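Side-chain contact in CBS domain protein (Porphyromonas gingivalis, PDB 2NQW), which is of unknown function but belongs to the UPF0053 family of membrane proteins, contributes here its transporter associated domain, and may bind flavin adenine dinucleotide: residues A[8-11]-A[17-20]. Numbering follows the deposited sequence.
Sequences PFKV and YLFE
F9 and F19 are paired across the hairpin as an antiparallel non-hydrogen-bonded pair, with their side chains side by side and pointing the same way. CB of F9 sits over the middle of the F19 ring, 3.4 Å from the ring centroid. It lies only 7° off the ring normal. This is a CH-pi contact. The F9 ring itself is slid off to one side. The two ring planes are nearly parallel, at 10°. The centroids are nevertheless 5.0 Å apart and the rings barely overlap. CG of F9 lies between the backbone N and the carbonyl carbon (chi1 81°), which carries the ring past F19 and leaves CB as the atom over its face.

Y17 flanks F9 on the same face of the sheet. CD1 of F9 meets CD1 of Y17 at 4.1 Å, with the Y17 atom at the edge of the F9 ring. V11 adds a looser apolar touch, from its CG2 to CE1 of Y17 at 4.3 Å. K10 and L18 occupy the other face.

Three backbone hydrogen bonds join residues 8-11 and 17-20. K10 N to L18 O measures 2.8 Å. L18 N to K10 O measures 3.1 Å. The third reaches P8, just before the strand: E20 N donates to P8 O at 3.0 Å, nearly straight. Beside P8, the carboxylate of E20 approaches the proline ring, and its OE1 also makes a weak, long ion pair with K22.

Strand 9-11 is an edge strand of the five-stranded sheet, while strand 17-20 also pairs with strand 84-89. Helix 25-32 packs on the aromatic face, where V28 and L32 touch F19 and Y31 meets the F9 ring. The hairpin is thus joined by main-chain bonds, and its aromatic face by dispersion and CH-pi contact rather than by full ring stacking.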
loop_
_atom_site.group_PDB
_atom_site.type_symbol
_atom_site.label_atom_id
_atom_site.label_comp_id
_atom_site.label_asym_id
_atom_site.label_seq_id
_atom_site.Cartn_x
_atom_site.Cartn_y
_atom_site.Cartn_z
ATOM N N PRO A 8 7.035 -0.334 -10.593
ATOM C CA PRO A 8 5.836 0.316 -10.050
ATOM C C PRO A 8 6.068 1.105 -8.766
ATOM O O PRO A 8 5.051 1.492 -8.111
ATOM C CB PRO A 8 4.923 -0.873 -9.750
ATOM C CG PRO A 8 5.882 -1.958 -9.274
ATOM C CD PRO A 8 7.104 -1.768 -10.218
ATOM N N PHE A 9 7.353 1.322 -8.398
ATOM C CA PHE A 9 7.691 2.005 -7.186
ATOM C C PHE A 9 8.941 2.870 -7.232
ATOM O O PHE A 9 9.839 2.676 -8.070
ATOM C CB PHE A 9 7.755 1.001 -6.032
ATOM C CG PHE A 9 9.053 0.220 -5.941
ATOM C CD1 PHE A 9 9.900 0.462 -4.859
ATOM C CD2 PHE A 9 9.391 -0.755 -6.859
ATOM C CE1 PHE A 9 11.077 -0.251 -4.692
ATOM C CE2 PHE A 9 10.594 -1.453 -6.718
ATOM C CZ PHE A 9 11.432 -1.193 -5.636
ATOM N N LYS A 10 8.975 3.800 -6.288
ATOM C CA LYS A 10 10.109 4.674 -6.089
ATOM C C LYS A 10 10.701 4.426 -4.698
ATOM O O LYS A 10 9.969 4.199 -3.719
ATOM C CB LYS A 10 9.693 6.131 -6.198
ATOM C CG LYS A 10 9.117 6.554 -7.559
ATOM C CD LYS A 10 8.683 8.017 -7.533
ATOM C CE LYS A 10 7.627 8.340 -8.613
ATOM N NZ LYS A 10 7.849 7.652 -9.913
ATOM N N VAL A 11 12.032 4.448 -4.639
ATOM C CA VAL A 11 12.797 4.305 -3.405
ATOM C C VAL A 11 13.149 5.706 -2.954
ATOM O O VAL A 11 13.860 6.440 -3.672
ATOM C CB VAL A 11 14.096 3.512 -3.699
ATOM C CG1 VAL A 11 15.049 3.524 -2.492
ATOM C CG2 VAL A 11 13.712 2.101 -4.086
ATOM N N TYR A 17 8.671 4.366 0.545
ATOM C CA TYR A 17 8.443 3.970 -0.834
ATOM C C TYR A 17 7.184 4.629 -1.340
ATOM O O TYR A 17 6.249 4.847 -0.587
ATOM C CB TYR A 17 8.276 2.428 -0.937
ATOM C CG TYR A 17 9.442 1.705 -0.324
ATOM C CD1 TYR A 17 10.654 1.603 -1.013
ATOM C CD2 TYR A 17 9.360 1.214 0.967
ATOM C CE1 TYR A 17 11.756 0.984 -0.440
ATOM C CE2 TYR A 17 10.458 0.618 1.576
ATOM C CZ TYR A 17 11.650 0.511 0.862
ATOM O OH TYR A 17 12.759 -0.104 1.427
ATOM N N LEU A 18 7.137 4.874 -2.634
ATOM C CA LEU A 18 5.871 5.264 -3.296
ATOM C C LEU A 18 5.526 4.171 -4.294
ATOM O O LEU A 18 6.373 3.822 -5.141
ATOM C CB LEU A 18 6.007 6.591 -4.025
ATOM C CG LEU A 18 6.293 7.781 -3.147
ATOM C CD1 LEU A 18 6.582 9.024 -4.008
ATOM C CD2 LEU A 18 5.058 8.060 -2.266
ATOM N N PHE A 19 4.307 3.619 -4.186
ATOM C CA PHE A 19 3.846 2.569 -5.110
ATOM C C PHE A 19 2.623 3.033 -5.864
ATOM O O PHE A 19 1.739 3.701 -5.286
ATOM C CB PHE A 19 3.445 1.309 -4.320
ATOM C CG PHE A 19 4.582 0.356 -4.079
ATOM C CD1 PHE A 19 4.779 -0.729 -4.934
ATOM C CD2 PHE A 19 5.478 0.560 -3.039
ATOM C CE1 PHE A 19 5.869 -1.620 -4.736
ATOM C CE2 PHE A 19 6.558 -0.308 -2.838
ATOM C CZ PHE A 19 6.738 -1.406 -3.692
ATOM N N GLU A 20 2.497 2.580 -7.104
ATOM C CA GLU A 20 1.226 2.698 -7.808
ATOM C C GLU A 20 0.149 1.953 -7.011
ATOM O O GLU A 20 0.382 0.835 -6.526
ATOM C CB GLU A 20 1.348 2.106 -9.221
ATOM C CG GLU A 20 2.314 2.872 -10.095
ATOM C CD GLU A 20 2.535 2.237 -11.469
ATOM O OE1 GLU A 20 2.143 1.077 -11.697
ATOM O OE2 GLU A 20 3.169 2.911 -12.314
#